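PDB 7CBS: LPXTG cell wall anchor domain-containing protein, which serves as the basal subunit of the SpaCBA pilus, probably linking the sortase-assembled fibre to the cell wall and contributing to its adhesion. Local coordinates for residues T24-L36 with T113-L126. Residues are numbered along the deposited sequence; the frame is centred on the assembly and turned at random.
Sequences TVPTTVDVVLHKL and TAGQGEAYFGDLPL. With MG (magnesium ion), chain I.
Thr27 to Lys35 pair with Gly117 to Leu126 as antiparallel neighbours in the mixed sheet of the pilin domain, and a magnesium ion sits at one end of the pair. The bonding is two-way at Val31 and Phe121, with Phe121 N to Val31 O at 2.7 Å, and again at Leu33 and Ala119 and at Val29 and Leu124; Lys35 N closes the far end on Gly117 O. Between Val29 and Val31 the register slips by one residue, a beta bulge that brings Asp123 round with positive phi. Asp30 uses the slip: its OD1 takes the N-H of Asp123 at 3.1 Å (166°), nearly along the C-O axis, and also accepts a hydrogen bond from a magnesium-bound water, a second-shell role, while OD2 bonds to Ser166 of the second subunit. The metal itself is held by Thr28 OG1 and Asp123 OD1, each at 2.0 Å, with three waters and Asp123 of the second subunit; Asp123 OD1 is also hydrogen-bonded to Thr28 of that subunit, so the site joins the two copies. Thr28 OG1 lies between its own N and carbonyl carbon (chi1 65°), which turns it to the ion.

On the same face as Tyr120, Glu118 CG lies over one face of the His34 ring, 4.1 Å from its centroid, in a CH-pi contact, and meets Val32 CG1 at 3.5 Å; His34 NE2 bonds to Asp169. Val31 CG2 meets Leu124 CD1 at 3.6 Å on the other face, where Leu126 CD2 reaches Val29 CB.

That apolar face packs against Phe68 of strand 67-72 and Phe137 of strand 131-141, Phe121 meeting Phe137 edge-to-face. Strand 167-170 pairs in parallel with strand 28-34, while strand 131-141 adjoins strand 118-128.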
ATOM      1  N   THR A  24      10.568   3.543  -5.548  1.00 95.47           N
ATOM      2  CA  THR A  24      10.780   3.408  -7.020  1.00 98.06           C
ATOM      3  C   THR A  24      10.694   1.926  -7.424  1.00 94.71           C
ATOM      4  O   THR A  24      10.721   1.633  -8.625  1.00 96.76           O
ATOM      5  CB  THR A  24      12.099   4.091  -7.420  1.00102.26           C
ATOM      6  OG1 THR A  24      11.838   5.493  -7.535  1.00107.67           O
ATOM      7  CG2 THR A  24      12.709   3.596  -8.714  1.00103.64           C
ATOM      8  N   VAL A  25      10.594   1.031  -6.440  1.00 90.47           N
ATOM      9  CA  VAL A  25      10.579  -0.461  -6.560  1.00 87.26           C
ATOM     10  C   VAL A  25       9.615  -1.001  -5.503  1.00 84.75           C
ATOM     11  O   VAL A  25       9.550  -0.435  -4.409  1.00 83.46           O
ATOM     12  CB  VAL A  25      12.004  -1.040  -6.366  1.00 86.26           C
ATOM     13  CG1 VAL A  25      12.540  -0.832  -4.951  1.00 84.93           C
ATOM     14  CG2 VAL A  25      12.063  -2.506  -6.737  1.00 82.79           C
ATOM     15  N   PRO A  26       8.843  -2.081  -5.760  1.00 84.32           N
ATOM     16  CA  PRO A  26       7.929  -2.626  -4.752  1.00 81.59           C
ATOM     17  C   PRO A  26       8.636  -2.965  -3.429  1.00 79.78           C
ATOM     18  O   PRO A  26       9.419  -3.869  -3.416  1.00 79.77           O
ATOM     19  CB  PRO A  26       7.358  -3.897  -5.408  1.00 79.45           C
ATOM     20  CG  PRO A  26       7.526  -3.681  -6.902  1.00 82.84           C
ATOM     21  CD  PRO A  26       8.765  -2.811  -7.034  1.00 85.79           C
ATOM     22  N   THR A  27       8.341  -2.220  -2.359  1.00 81.67           N
ATOM     23  CA  THR A  27       9.042  -2.281  -1.045  1.00 80.69           C
ATOM     24  C   THR A  27       8.063  -2.699   0.059  1.00 74.60           C
ATOM     25  O   THR A  27       8.526  -3.290   1.044  1.00 69.33           O
ATOM     26  CB  THR A  27       9.700  -0.932  -0.706  1.00 88.54           C
ATOM     27  OG1 THR A  27      10.427  -0.499  -1.857  1.00 95.24           O
ATOM     28  CG2 THR A  27      10.607  -1.017   0.501  1.00 89.43           C
ATOM     29  N   THR A  28       6.769  -2.365  -0.068  1.00 72.84           N
ATOM     30  CA  THR A  28       5.725  -2.596   0.959  1.00 69.78           C
ATOM     31  C   THR A  28       4.420  -3.082   0.318  1.00 68.57           C
ATOM     32  O   THR A  28       4.217  -2.858  -0.899  1.00 65.64           O
ATOM     33  CB  THR A  28       5.389  -1.319   1.734  1.00 71.13           C
ATOM     34  OG1 THR A  28       4.814  -0.410   0.790  1.00 74.12           O
ATOM     35  CG2 THR A  28       6.580  -0.694   2.430  1.00 72.47           C
ATOM     36  N   VAL A  29       3.555  -3.688   1.137  1.00 65.98           N
ATOM     37  CA  VAL A  29       2.181  -4.119   0.749  1.00 66.44           C
ATOM     38  C   VAL A  29       1.217  -3.739   1.881  1.00 65.78           C
ATOM     39  O   VAL A  29       1.667  -3.596   3.040  1.00 64.77           O
ATOM     40  CB  VAL A  29       2.136  -5.629   0.434  1.00 64.74           C
ATOM     41  CG1 VAL A  29       2.084  -6.480   1.690  1.00 62.87           C
ATOM     42  CG2 VAL A  29       0.986  -5.979  -0.499  1.00 66.24           C
ATOM     43  N   ASP A  30      -0.062  -3.570   1.546  1.00 65.07           N
ATOM     44  CA  ASP A  30      -1.164  -3.347   2.518  1.00 65.21           C
ATOM     45  C   ASP A  30      -1.861  -4.683   2.762  1.00 61.72           C
ATOM     46  O   ASP A  30      -2.107  -5.404   1.783  1.00 63.33           O
ATOM     47  CB  ASP A  30      -2.149  -2.288   2.012  1.00 67.88           C
ATOM     48  CG  ASP A  30      -1.503  -0.931   1.798  1.00 70.44           C
ATOM     49  OD1 ASP A  30      -0.424  -0.709   2.374  1.00 71.31           O
ATOM     50  OD2 ASP A  30      -2.079  -0.108   1.056  1.00 77.92           O
ATOM     51  N   VAL A  31      -2.137  -5.003   4.028  1.00 61.31           N
ATOM     52  CA  VAL A  31      -2.891  -6.223   4.443  1.00 61.13           C
ATOM     53  C   VAL A  31      -4.139  -5.771   5.199  1.00 61.62           C
ATOM     54  O   VAL A  31      -3.990  -5.112   6.249  1.00 63.60           O
ATOM     55  CB  VAL A  31      -2.038  -7.171   5.307  1.00 60.25           C
ATOM     56  CG1 VAL A  31      -2.880  -8.299   5.885  1.00 60.78           C
ATOM     57  CG2 VAL A  31      -0.847  -7.718   4.535  1.00 60.20           C
ATOM     58  N   VAL A  32      -5.316  -6.108   4.668  1.00 60.33           N
ATOM     59  CA  VAL A  32      -6.634  -5.895   5.330  1.00 59.70           C
ATOM     60  C   VAL A  32      -7.163  -7.270   5.753  1.00 58.49           C
ATOM     61  O   VAL A  32      -7.363  -8.126   4.870  1.00 59.17           O
ATOM     62  CB  VAL A  32      -7.611  -5.149   4.402  1.00 61.93           C
ATOM     63  CG1 VAL A  32      -8.830  -4.632   5.156  1.00 62.23           C
ATOM     64  CG2 VAL A  32      -6.917  -4.005   3.679  1.00 62.75           C
ATOM     65  N   LEU A  33      -7.308  -7.490   7.063  1.00 57.72           N
ATOM     66  CA  LEU A  33      -7.974  -8.685   7.645  1.00 58.38           C
ATOM     67  C   LEU A  33      -9.466  -8.384   7.798  1.00 59.91           C
ATOM     68  O   LEU A  33      -9.785  -7.332   8.380  1.00 61.46           O
ATOM     69  CB  LEU A  33      -7.340  -9.021   8.996  1.00 57.39           C
ATOM     70  CG  LEU A  33      -7.587 -10.454   9.455  1.00 57.60           C
ATOM     71  CD1 LEU A  33      -6.481 -10.923  10.389  1.00 57.31           C
ATOM     72  CD2 LEU A  33      -8.957 -10.583  10.102  1.00 59.47           C
ATOM     73  N   HIS A  34     -10.330  -9.280   7.308  1.00 61.15           N
ATOM     74  CA  HIS A  34     -11.812  -9.178   7.387  1.00 63.15           C
ATOM     75  C   HIS A  34     -12.344 -10.166   8.433  1.00 64.60           C
ATOM     76  O   HIS A  34     -12.249 -11.385   8.195  1.00 65.34           O
ATOM     77  CB  HIS A  34     -12.449  -9.441   6.018  1.00 64.24           C
ATOM     78  CG  HIS A  34     -11.993  -8.524   4.935  1.00 64.41           C
ATOM     79  ND1 HIS A  34     -12.859  -7.669   4.276  1.00 66.73           N
ATOM     80  CD2 HIS A  34     -10.783  -8.360   4.355  1.00 62.53           C
ATOM     81  CE1 HIS A  34     -12.197  -7.006   3.350  1.00 66.46           C
ATOM     82  NE2 HIS A  34     -10.918  -7.405   3.384  1.00 64.79           N
ATOM     83  N   LYS A  35     -12.870  -9.652   9.550  1.00 66.80           N
ATOM     84  CA  LYS A  35     -13.587 -10.437  10.591  1.00 68.97           C
ATOM     85  C   LYS A  35     -15.092 -10.353  10.310  1.00 72.33           C
ATOM     86  O   LYS A  35     -15.709  -9.341  10.696  1.00 75.20           O
ATOM     87  CB  LYS A  35     -13.223  -9.912  11.985  1.00 68.39           C
ATOM     88  CG  LYS A  35     -13.890 -10.615  13.158  1.00 70.47           C
ATOM     89  CD  LYS A  35     -13.407 -12.024  13.390  1.00 70.51           C
ATOM     90  CE  LYS A  35     -14.086 -12.678  14.570  1.00 73.03           C
ATOM     91  NZ  LYS A  35     -13.945 -14.153  14.541  1.00 73.97           N
ATOM     92  N   LEU A  36     -15.634 -11.379   9.643  1.00 74.39           N
ATOM     93  CA  LEU A  36     -17.083 -11.587   9.368  1.00 78.57           C
ATOM     94  C   LEU A  36     -17.606 -12.703  10.283  1.00 81.40           C
ATOM     95  O   LEU A  36     -16.772 -13.395  10.909  1.00 80.58           O
ATOM     96  CB  LEU A  36     -17.249 -11.982   7.896  1.00 79.60           C
ATOM     97  CG  LEU A  36     -16.889 -10.904   6.876  1.00 78.23           C
ATOM     98  CD1 LEU A  36     -16.659 -11.494   5.492  1.00 78.61           C
ATOM     99  CD2 LEU A  36     -17.970  -9.843   6.835  1.00 80.07           C
ATOM    100  N   THR A 113     -10.854  -3.700  14.242  1.00 67.57           N
ATOM    101  CA  THR A 113     -11.775  -3.861  13.082  1.00 66.86           C
ATOM    102  C   THR A 113     -12.777  -2.700  13.070  1.00 70.12           C
ATOM    103  O   THR A 113     -13.380  -2.440  14.128  1.00 71.98           O
ATOM    104  CB  THR A 113     -12.497  -5.215  13.101  1.00 65.72           C
ATOM    105  OG1 THR A 113     -12.938  -5.483  14.433  1.00 65.75           O
ATOM    106  CG2 THR A 113     -11.626  -6.354  12.619  1.00 64.25           C
ATOM    107  N   ALA A 114     -12.938  -2.038  11.918  1.00 71.33           N
ATOM    108  CA  ALA A 114     -13.910  -0.943  11.678  1.00 75.90           C
ATOM    109  C   ALA A 114     -14.509  -1.084  10.273  1.00 77.60           C
ATOM    110  O   ALA A 114     -14.047  -1.958   9.518  1.00 76.76           O
ATOM    111  CB  ALA A 114     -13.240   0.397  11.860  1.00 77.43           C
ATOM    112  N   GLY A 115     -15.506  -0.254   9.951  1.00 83.19           N
ATOM    113  CA  GLY A 115     -16.234  -0.269   8.667  1.00 85.73           C
ATOM    114  C   GLY A 115     -16.911  -1.606   8.424  1.00 86.15           C
ATOM    115  O   GLY A 115     -17.887  -1.909   9.136  1.00 87.75           O
ATOM    116  N   GLN A 116     -16.398  -2.383   7.464  1.00 85.17           N
ATOM    117  CA  GLN A 116     -16.906  -3.724   7.067  1.00 84.75           C
ATOM    118  C   GLN A 116     -16.051  -4.810   7.725  1.00 80.46           C
ATOM    119  O   GLN A 116     -15.516  -5.663   6.989  1.00 80.79           O
ATOM    120  CB  GLN A 116     -16.883  -3.859   5.540  1.00 85.65           C
ATOM    121  CG  GLN A 116     -17.725  -2.816   4.820  1.00 88.78           C
ATOM    122  CD  GLN A 116     -19.174  -2.863   5.238  1.00 92.79           C
ATOM    123  OE1 GLN A 116     -19.790  -3.928   5.286  1.00 93.88           O
ATOM    124  NE2 GLN A 116     -19.734  -1.701   5.539  1.00 94.14           N
ATOM    125  N   GLY A 117     -15.937  -4.777   9.058  1.00 79.28           N
ATOM    126  CA  GLY A 117     -15.128  -5.721   9.855  1.00 76.32           C
ATOM    127  C   GLY A 117     -13.690  -5.788   9.372  1.00 72.91           C
ATOM    128  O   GLY A 117     -13.119  -6.891   9.409  1.00 71.52           O
ATOM    129  N   GLU A 118     -13.126  -4.649   8.954  1.00 71.77           N
ATOM    130  CA  GLU A 118     -11.783  -4.539   8.322  1.00 68.14           C
ATOM    131  C   GLU A 118     -10.756  -4.068   9.356  1.00 66.66           C
ATOM    132  O   GLU A 118     -11.030  -3.072  10.051  1.00 68.12           O
ATOM    133  CB  GLU A 118     -11.816  -3.540   7.162  1.00 69.09           C
ATOM    134  CG  GLU A 118     -12.266  -4.132   5.844  1.00 69.75           C
ATOM    135  CD  GLU A 118     -12.638  -3.089   4.802  1.00 72.58           C
ATOM    136  OE1 GLU A 118     -13.437  -2.198   5.144  1.00 77.16           O
ATOM    137  OE2 GLU A 118     -12.140  -3.163   3.654  1.00 72.77           O
ATOM    138  N   ALA A 119      -9.613  -4.760   9.434  1.00 63.88           N
ATOM    139  CA  ALA A 119      -8.407  -4.357  10.193  1.00 62.50           C
ATOM    140  C   ALA A 119      -7.288  -4.053   9.191  1.00 61.09           C
ATOM    141  O   ALA A 119      -6.752  -5.016   8.600  1.00 59.91           O
ATOM    142  CB  ALA A 119      -8.013  -5.446  11.158  1.00 62.06           C
ATOM    143  N   TYR A 120      -6.968  -2.768   9.006  1.00 60.99           N
ATOM    144  CA  TYR A 120      -6.046  -2.257   7.959  1.00 60.94           C
ATOM    145  C   TYR A 120      -4.617  -2.200   8.511  1.00 60.24           C
ATOM    146  O   TYR A 120      -4.390  -1.523   9.533  1.00 59.77           O
ATOM    147  CB  TYR A 120      -6.510  -0.885   7.465  1.00 64.29           C
ATOM    148  CG  TYR A 120      -5.587  -0.237   6.465  1.00 65.57           C
ATOM    149  CD1 TYR A 120      -4.480   0.490   6.880  1.00 66.67           C
ATOM    150  CD2 TYR A 120      -5.811  -0.354   5.101  1.00 65.98           C
ATOM    151  CE1 TYR A 120      -3.618   1.077   5.969  1.00 67.98           C
ATOM    152  CE2 TYR A 120      -4.957   0.224   4.172  1.00 67.68           C
ATOM    153  CZ  TYR A 120      -3.862   0.952   4.612  1.00 68.34           C
ATOM    154  OH  TYR A 120      -3.017   1.543   3.717  1.00 70.62           O
ATOM    155  N   PHE A 121      -3.691  -2.893   7.841  1.00 58.91           N
ATOM    156  CA  PHE A 121      -2.230  -2.875   8.119  1.00 58.59           C
ATOM    157  C   PHE A 121      -1.498  -2.363   6.877  1.00 59.85           C
ATOM    158  O   PHE A 121      -1.201  -3.176   5.978  1.00 59.65           O
ATOM    159  CB  PHE A 121      -1.733  -4.269   8.503  1.00 56.20           C
ATOM    160  CG  PHE A 121      -2.342  -4.838   9.759  1.00 55.79           C
ATOM    161  CD1 PHE A 121      -1.809  -4.541  11.003  1.00 56.58           C
ATOM    162  CD2 PHE A 121      -3.440  -5.681   9.695  1.00 54.95           C
ATOM    163  CE1 PHE A 121      -2.353  -5.084  12.154  1.00 57.20           C
ATOM    164  CE2 PHE A 121      -3.986  -6.221  10.850  1.00 55.31           C
ATOM    165  CZ  PHE A 121      -3.444  -5.917  12.076  1.00 56.15           C
ATOM    166  N   GLY A 122      -1.236  -1.055   6.832  1.00 62.91           N
ATOM    167  CA  GLY A 122      -0.599  -0.377   5.690  1.00 64.02           C
ATOM    168  C   GLY A 122       0.915  -0.398   5.799  1.00 63.97           C
ATOM    169  O   GLY A 122       1.424  -0.368   6.938  1.00 64.39           O
ATOM    170  N   ASP A 123       1.596  -0.464   4.652  1.00 64.49           N
ATOM    171  CA  ASP A 123       3.075  -0.386   4.526  1.00 66.15           C
ATOM    172  C   ASP A 123       3.751  -1.460   5.391  1.00 63.07           C
ATOM    173  O   ASP A 123       4.693  -1.116   6.134  1.00 65.15           O
ATOM    174  CB  ASP A 123       3.558   1.030   4.849  1.00 68.55           C
ATOM    175  CG  ASP A 123       2.982   2.067   3.903  1.00 73.47           C
ATOM    176  OD1 ASP A 123       2.769   1.715   2.720  1.00 74.84           O
ATOM    177  OD2 ASP A 123       2.736   3.210   4.355  1.00 74.79           O
ATOM    178  N   LEU A 124       3.303  -2.713   5.285  1.00 61.42           N
ATOM    179  CA  LEU A 124       4.068  -3.896   5.777  1.00 57.51           C
ATOM    180  C   LEU A 124       5.202  -4.149   4.792  1.00 57.67           C
ATOM    181  O   LEU A 124       4.940  -4.358   3.609  1.00 55.35           O
ATOM    182  CB  LEU A 124       3.147  -5.115   5.886  1.00 55.36           C
ATOM    183  CG  LEU A 124       2.212  -5.143   7.098  1.00 55.69           C
ATOM    184  CD1 LEU A 124       1.338  -6.387   7.078  1.00 54.35           C
ATOM    185  CD2 LEU A 124       2.995  -5.075   8.401  1.00 57.36           C
ATOM    186  N   PRO A 125       6.486  -4.077   5.224  1.00 60.25           N
ATOM    187  CA  PRO A 125       7.619  -4.445   4.371  1.00 60.68           C
ATOM    188  C   PRO A 125       7.512  -5.836   3.729  1.00 58.49           C
ATOM    189  O   PRO A 125       7.103  -6.766   4.395  1.00 58.70           O
ATOM    190  CB  PRO A 125       8.814  -4.401   5.337  1.00 62.34           C
ATOM    191  CG  PRO A 125       8.405  -3.324   6.335  1.00 63.45           C
ATOM    192  CD  PRO A 125       6.923  -3.569   6.535  1.00 61.82           C
ATOM    193  N   LEU A 126       7.883  -5.931   2.450  1.00 59.37           N
ATOM    194  CA  LEU A 126       7.943  -7.204   1.687  1.00 59.30           C
ATOM    195  C   LEU A 126       9.168  -8.012   2.134  1.00 59.05           C
ATOM    196  O   LEU A 126       9.118  -9.254   2.027  1.00 59.21           O
ATOM    197  CB  LEU A 126       8.001  -6.899   0.186  1.00 60.52           C
ATOM    198  CG  LEU A 126       6.696  -6.411  -0.433  1.00 61.57           C
ATOM    199  CD1 LEU A 126       6.945  -5.942  -1.880  1.00 65.00           C
ATOM    200  CD2 LEU A 126       5.619  -7.505  -0.342  1.00 58.72           C
TER
HETATM  201 MG    MG I 201       3.259   0.771   1.065  1.00 27.58          MG
HETATM  202  O   HOH W   1       3.149   0.384  -1.028  1.00 24.03           O
HETATM  203  O   HOH W   2       1.794  -0.750   0.965  1.00 29.21           O
HETATM  204  O   HOH W   3       1.644   1.927   0.266  1.00 27.31           O